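Local coordinates for nidogen-1 (PDB 1GL4), which links basement-membrane components as a secreted glycoprotein that binds laminin, collagen IV and perlecan, and probably has a role in cell-matrix interactions, at residues R51-K57 against H163-E169; F71-H77 against T89-P95. All coordinates share one frame; numbering follows the deposited sequence.

Contact 1. Residues R51-K57 against H163-E169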
loop_
_atom_site.group_PDB
_atom_site.type_symbol
_atom_site.label_atom_id
_atom_site.label_comp_id
_atom_site.label_asym_id
_atom_site.label_seq_id
_atom_site.Cartn_x
_atom_site.Cartn_y
_atom_site.Cartn_z
ATOM N N ARG A 51 3.006 10.003 1.826
ATOM C CA ARG A 51 1.690 9.888 1.214
ATOM C C ARG A 51 1.795 9.759 -0.301
ATOM O O ARG A 51 2.683 10.345 -0.918
ATOM C CB ARG A 51 0.840 11.107 1.578
ATOM C CG ARG A 51 0.531 11.207 3.063
ATOM C CD ARG A 51 -0.308 12.436 3.398
ATOM N NE ARG A 51 0.422 13.680 3.180
ATOM C CZ ARG A 51 -0.049 14.887 3.483
ATOM N NH1 ARG A 51 -1.255 15.019 4.021
ATOM N NH2 ARG A 51 0.689 15.962 3.245
ATOM N N VAL A 52 0.892 8.972 -0.887
ATOM C CA VAL A 52 0.852 8.757 -2.330
ATOM C C VAL A 52 -0.539 9.171 -2.820
ATOM O O VAL A 52 -1.548 8.747 -2.256
ATOM C CB VAL A 52 1.081 7.270 -2.687
ATOM C CG1 VAL A 52 1.439 7.139 -4.161
ATOM C CG2 VAL A 52 2.183 6.679 -1.816
ATOM N N ASN A 53 -0.591 9.997 -3.864
ATOM C CA ASN A 53 -1.862 10.472 -4.406
ATOM C C ASN A 53 -1.945 10.340 -5.921
ATOM O O ASN A 53 -0.939 10.455 -6.625
ATOM C CB ASN A 53 -2.085 11.941 -4.032
ATOM C CG ASN A 53 -2.354 12.134 -2.555
ATOM O OD1 ASN A 53 -3.357 11.656 -2.028
ATOM N ND2 ASN A 53 -1.456 12.836 -1.879
ATOM N N GLY A 54 -3.156 10.119 -6.421
ATOM C CA GLY A 54 -3.347 9.992 -7.853
ATOM C C GLY A 54 -4.799 9.755 -8.228
ATOM O O GLY A 54 -5.675 9.694 -7.367
ATOM N N LYS A 55 -5.048 9.618 -9.524
ATOM C CA LYS A 55 -6.393 9.390 -10.033
ATOM C C LYS A 55 -6.557 7.960 -10.537
ATOM O O LYS A 55 -5.579 7.292 -10.889
ATOM C CB LYS A 55 -6.695 10.364 -11.174
ATOM C CG LYS A 55 -6.838 11.816 -10.747
ATOM C CD LYS A 55 -8.078 12.026 -9.887
ATOM C CE LYS A 55 -8.296 13.510 -9.603
ATOM N NZ LYS A 55 -9.529 13.756 -8.796
ATOM N N VAL A 56 -7.804 7.499 -10.568
ATOM C CA VAL A 56 -8.113 6.155 -11.029
ATOM C C VAL A 56 -9.271 6.184 -12.019
ATOM O O VAL A 56 -10.304 6.805 -11.758
ATOM C CB VAL A 56 -8.532 5.230 -9.863
ATOM C CG1 VAL A 56 -8.821 3.838 -10.400
ATOM C CG2 VAL A 56 -7.438 5.188 -8.792
ATOM N N LYS A 57 -9.094 5.521 -13.158
ATOM C CA LYS A 57 -10.157 5.446 -14.157
ATOM C C LYS A 57 -10.305 3.985 -14.546
ATOM O O LYS A 57 -9.317 3.247 -14.612
ATOM C CB LYS A 57 -9.830 6.282 -15.405
ATOM C CG LYS A 57 -8.784 5.671 -16.319
ATOM C CD LYS A 57 -8.738 6.353 -17.694
ATOM C CE LYS A 57 -8.277 7.804 -17.617
ATOM N NZ LYS A 57 -8.092 8.398 -18.984
ATOM N N HIS A 163 4.265 15.091 -2.497
ATOM C CA HIS A 163 3.436 13.891 -2.629
ATOM C C HIS A 163 4.088 12.897 -3.582
ATOM O O HIS A 163 4.653 13.300 -4.597
ATOM C CB HIS A 163 2.070 14.233 -3.239
ATOM C CG HIS A 163 1.252 15.197 -2.441
ATOM N ND1 HIS A 163 0.190 15.887 -2.984
ATOM C CD2 HIS A 163 1.309 15.560 -1.137
ATOM C CE1 HIS A 163 -0.372 16.633 -2.051
ATOM N NE2 HIS A 163 0.287 16.452 -0.921
ATOM N N LEU A 164 4.024 11.605 -3.264
ATOM C CA LEU A 164 4.531 10.610 -4.208
ATOM C C LEU A 164 3.360 10.560 -5.195
ATOM O O LEU A 164 2.226 10.875 -4.814
ATOM C CB LEU A 164 4.725 9.242 -3.543
ATOM C CG LEU A 164 6.040 8.984 -2.786
ATOM C CD1 LEU A 164 7.184 8.896 -3.777
ATOM C CD2 LEU A 164 6.302 10.083 -1.768
ATOM N N THR A 165 3.609 10.174 -6.442
ATOM C CA THR A 165 2.540 10.157 -7.439
ATOM C C THR A 165 2.223 8.797 -8.057
ATOM O O THR A 165 3.109 7.957 -8.232
ATOM C CB THR A 165 2.861 11.140 -8.576
ATOM O OG1 THR A 165 4.157 10.837 -9.113
ATOM C CG2 THR A 165 2.854 12.573 -8.053
ATOM N N ILE A 166 0.949 8.591 -8.391
ATOM C CA ILE A 166 0.507 7.335 -8.993
ATOM C C ILE A 166 -0.786 7.498 -9.794
ATOM O O ILE A 166 -1.804 7.950 -9.271
ATOM C CB ILE A 166 0.306 6.236 -7.910
ATOM C CG1 ILE A 166 -0.128 4.917 -8.564
ATOM C CG2 ILE A 166 -0.740 6.685 -6.889
ATOM C CD1 ILE A 166 -0.392 3.785 -7.565
ATOM N N SER A 167 -0.722 7.139 -11.073
ATOM C CA SER A 167 -1.870 7.205 -11.978
ATOM C C SER A 167 -2.304 5.764 -12.278
ATOM O O SER A 167 -1.476 4.939 -12.668
ATOM C CB SER A 167 -1.464 7.912 -13.274
ATOM O OG SER A 167 -2.527 7.921 -14.209
ATOM N N THR A 168 -3.591 5.461 -12.113
ATOM C CA THR A 168 -4.084 4.100 -12.338
ATOM C C THR A 168 -5.150 3.965 -13.425
ATOM O O THR A 168 -6.066 4.778 -13.519
ATOM C CB THR A 168 -4.650 3.503 -11.024
ATOM O OG1 THR A 168 -3.626 3.512 -10.020
ATOM C CG2 THR A 168 -5.132 2.059 -11.235
ATOM N N GLU A 169 -5.018 2.922 -14.240
ATOM C CA GLU A 169 -5.967 2.646 -15.317
ATOM C C GLU A 169 -6.321 1.148 -15.277
ATOM O O GLU A 169 -5.429 0.302 -15.274
ATOM C CB GLU A 169 -5.331 3.022 -16.658
ATOM C CG GLU A 169 -6.267 2.973 -17.843
ATOM C CD GLU A 169 -5.659 3.603 -19.090
ATOM O OE1 GLU A 169 -6.367 3.676 -20.118
ATOM O OE2 GLU A 169 -4.480 4.027 -19.038
HETATM O O HOH W 1 -3.794 6.014 -8.881
#

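Contact 2. Residues F71-H77 against T89-P95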
loop_
_atom_site.group_PDB
_atom_site.type_symbol
_atom_site.label_atom_id
_atom_site.label_comp_id
_atom_site.label_asym_id
_atom_site.label_seq_id
_atom_site.Cartn_x
_atom_site.Cartn_y
_atom_site.Cartn_z
ATOM N N PHE A 71 -15.792 4.611 -14.719
ATOM C CA PHE A 71 -15.576 5.682 -13.765
ATOM C C PHE A 71 -14.257 6.383 -14.053
ATOM O O PHE A 71 -13.263 5.755 -14.409
ATOM C CB PHE A 71 -15.641 5.162 -12.322
ATOM C CG PHE A 71 -14.696 4.031 -12.025
ATOM C CD1 PHE A 71 -13.387 4.283 -11.629
ATOM C CD2 PHE A 71 -15.127 2.711 -12.111
ATOM C CE1 PHE A 71 -12.519 3.236 -11.319
ATOM C CE2 PHE A 71 -14.266 1.655 -11.805
ATOM C CZ PHE A 71 -12.958 1.920 -11.408
ATOM N N GLU A 72 -14.277 7.702 -13.936
ATOM C CA GLU A 72 -13.098 8.512 -14.182
ATOM C C GLU A 72 -12.995 9.557 -13.080
ATOM O O GLU A 72 -13.991 9.895 -12.438
ATOM C CB GLU A 72 -13.210 9.179 -15.557
ATOM C CG GLU A 72 -13.270 8.172 -16.706
ATOM C CD GLU A 72 -13.838 8.758 -17.987
ATOM O OE1 GLU A 72 -14.979 9.266 -17.953
ATOM O OE2 GLU A 72 -13.148 8.701 -19.029
ATOM N N ASN A 73 -11.783 10.043 -12.849
ATOM C CA ASN A 73 -11.538 11.054 -11.830
ATOM C C ASN A 73 -11.733 10.557 -10.395
ATOM O O ASN A 73 -11.981 11.351 -9.488
ATOM C CB ASN A 73 -12.426 12.278 -12.077
ATOM C CG ASN A 73 -12.046 13.454 -11.200
ATOM O OD1 ASN A 73 -10.915 13.944 -11.256
ATOM N ND2 ASN A 73 -12.988 13.913 -10.383
ATOM N N THR A 74 -11.634 9.246 -10.192
ATOM C CA THR A 74 -11.753 8.674 -8.852
ATOM C C THR A 74 -10.405 8.902 -8.162
ATOM O O THR A 74 -9.358 8.784 -8.803
ATOM C CB THR A 74 -12.051 7.162 -8.911
ATOM O OG1 THR A 74 -13.373 6.959 -9.426
ATOM C CG2 THR A 74 -11.953 6.534 -7.519
ATOM N N ASP A 75 -10.432 9.234 -6.870
ATOM C CA ASP A 75 -9.206 9.492 -6.105
ATOM C C ASP A 75 -8.590 8.274 -5.416
ATOM O O ASP A 75 -9.304 7.385 -4.951
ATOM C CB ASP A 75 -9.460 10.535 -5.010
ATOM C CG ASP A 75 -9.838 11.891 -5.560
ATOM O OD1 ASP A 75 -9.061 12.453 -6.355
ATOM O OD2 ASP A 75 -10.916 12.398 -5.187
ATOM N N LEU A 76 -7.260 8.254 -5.346
ATOM C CA LEU A 76 -6.531 7.196 -4.647
ATOM C C LEU A 76 -5.599 7.910 -3.671
ATOM O O LEU A 76 -4.851 8.807 -4.066
ATOM C CB LEU A 76 -5.709 6.329 -5.616
ATOM C CG LEU A 76 -4.965 5.146 -4.973
ATOM C CD1 LEU A 76 -4.678 4.087 -6.020
ATOM C CD2 LEU A 76 -3.666 5.617 -4.317
ATOM N N HIS A 77 -5.671 7.535 -2.396
ATOM C CA HIS A 77 -4.825 8.120 -1.360
ATOM C C HIS A 77 -4.216 6.973 -0.549
ATOM O O HIS A 77 -4.931 6.092 -0.066
ATOM C CB HIS A 77 -5.655 9.020 -0.439
ATOM C CG HIS A 77 -4.853 9.695 0.629
ATOM N ND1 HIS A 77 -4.040 10.780 0.378
ATOM C CD2 HIS A 77 -4.711 9.416 1.948
ATOM C CE1 HIS A 77 -3.432 11.140 1.494
ATOM N NE2 HIS A 77 -3.822 10.328 2.461
ATOM N N THR A 89 -4.376 1.885 1.811
ATOM C CA THR A 89 -4.866 2.562 0.612
ATOM C C THR A 89 -6.382 2.763 0.598
ATOM O O THR A 89 -7.144 1.870 0.981
ATOM C CB THR A 89 -4.457 1.778 -0.668
ATOM O OG1 THR A 89 -3.029 1.671 -0.732
ATOM C CG2 THR A 89 -4.959 2.490 -1.922
ATOM N N ALA A 90 -6.807 3.948 0.164
ATOM C CA ALA A 90 -8.228 4.286 0.067
ATOM C C ALA A 90 -8.531 4.766 -1.348
ATOM O O ALA A 90 -7.798 5.585 -1.908
ATOM C CB ALA A 90 -8.587 5.376 1.065
ATOM N N ILE A 91 -9.613 4.255 -1.922
ATOM C CA ILE A 91 -10.012 4.633 -3.265
ATOM C C ILE A 91 -11.487 5.012 -3.187
ATOM O O ILE A 91 -12.339 4.160 -2.948
ATOM C CB ILE A 91 -9.795 3.455 -4.240
ATOM C CG1 ILE A 91 -8.320 3.027 -4.193
ATOM C CG2 ILE A 91 -10.211 3.859 -5.648
ATOM C CD1 ILE A 91 -7.988 1.749 -4.956
ATOM N N SER A 92 -11.802 6.290 -3.369
ATOM C CA SER A 92 -13.200 6.672 -3.246
ATOM C C SER A 92 -13.873 7.376 -4.384
ATOM O O SER A 92 -13.310 8.241 -5.048
ATOM C CB SER A 92 -13.452 7.479 -1.986
ATOM O OG SER A 92 -14.850 7.713 -1.881
ATOM N N THR A 93 -15.144 7.010 -4.489
ATOM C CA THR A 93 -16.100 7.405 -5.491
ATOM C C THR A 93 -15.976 6.178 -6.371
ATOM O O THR A 93 -15.576 6.244 -7.529
ATOM C CB THR A 93 -15.731 8.692 -6.260
ATOM O OG1 THR A 93 -14.461 8.538 -6.907
ATOM C CG2 THR A 93 -15.707 9.886 -5.302
ATOM N N ILE A 94 -16.249 5.035 -5.748
ATOM C CA ILE A 94 -16.241 3.744 -6.419
ATOM C C ILE A 94 -17.688 3.278 -6.320
ATOM O O ILE A 94 -18.209 3.101 -5.220
ATOM C CB ILE A 94 -15.320 2.721 -5.705
ATOM C CG1 ILE A 94 -13.846 3.017 -6.019
ATOM C CG2 ILE A 94 -15.670 1.309 -6.156
ATOM C CD1 ILE A 94 -13.457 2.787 -7.477
ATOM N N PRO A 95 -18.357 3.090 -7.472
ATOM C CA PRO A 95 -19.755 2.652 -7.580
ATOM C C PRO A 95 -20.031 1.306 -6.920
ATOM O O PRO A 95 -19.204 0.400 -6.990
ATOM C CB PRO A 95 -19.984 2.587 -9.090
ATOM C CG PRO A 95 -18.983 3.557 -9.642
ATOM C CD PRO A 95 -17.769 3.272 -8.810
#

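Contact 1. Residues R51-K57 against H163-E169
Val52 and Leu164 are bridge partners on two parallel neighbouring strands of the nidogen G2 beta-barrel. Leu164 N gives a nearly straight hydrogen bond of 3.0 Å to Arg51 O, and Asn53 N returns one of 3.1 Å to Leu164 O. Asn53 O then takes Ile166 N at 3.2 Å, a donor standing 39° out of the carbonyl plane. Here the regular pattern breaks: water 1 bridges the step, donating to both Ile166 O and Lys55 O and bonding Thr168 OG1, whose other partner is Gln153 OE1. Gly54, without a side chain, lets Ile166 O lie against its CA. Beyond the water, Thr168 N binds Lys55 O, and Lys57 N binds Thr168 O. Apolar residues suit the face of Val52, Leu164 and Val56: with CG1 anti to the backbone N (chi1 -163°), Val52 brings that methyl to 3.5 Å from Ile166 CG2. Thr168 shares this face, its CB against Val56 CG2. At the strand's start His163, a ligand of the zinc ion together with Asp159 and His161, has one ring face under the Asn53 amide. This amide, its OD1 bonded to His77, is turned 68° from the imidazole plane, with ND2 3.6 Å from His163 CG.

Contact 2. Residues F71-H77 against T89-P95
Thr74 and Thr93 meet at the open end of a beta-hairpin in the G2 barrel, formed by the antiparallel strands 69-81 and 86-92. Thr74 OG1 donates to Thr93 O at 3.0 Å: this carbonyl lies beyond the strand, and a side-chain hydroxyl rather than a backbone N-H bonds it. Chi1 of -69° sets Thr74 OG1 beside the backbone N and leaves CG2 anti to it, 3.7 Å from Ile91 CG2. His77 and Ala90 form a hydrogen-bonded pair, His77 N to Ala90 O and Ala90 N to His77 O each 2.9 Å, while Ser92 N reaches Asp75 O in a more bent bond, 143° at the hydrogen. Between them Leu76 and Ile91 are a non-hydrogen-bonded pair; their branched chains cross, CG of Leu76 to CG1 of Ile91 at 4.0 Å, and suit a buried face, where Leu76 touches Val56 of the next strand and Ile91 touches Ile108 of helix 107-115. The other face carries polar groups and small Ala90. Asp75 forms a salt bridge with Lys55, and Ser92 OG is bonded to Arg265 O. His77, involved in perlecan binding, is oriented by Asn53 at ND1, leaving NE2 to bond a polar side chain of the other protein chain. Before the corner at Asn73, Phe71 points toward residues 89-95, and Ile94 CD1 makes a CH-pi contact over one face of its ring, 4.3 Å from the centroid.

In the fold
From the N terminus, strand 49-62 comes first and turns back into strand 69-81, which in turn leads into strand 86-92. Contact 2 closes the short hairpin loop between the last two. Contact 1 closes a much longer loop, leaving 105 residues between its segments, and contact 2 is nested inside it. Their centres lie about 10 Å apart, joined because strands 49-62 and 69-81 are antiparallel neighbours: Val56 N lies 2.7 Å from Thr74 O, a probable hydrogen bond. Together they set strands 164-171, 49-62, 69-81 and 86-92 in order across the barrel wall, bringing the zinc site and the perlecan-binding residue His77 onto neighbouring parts of it.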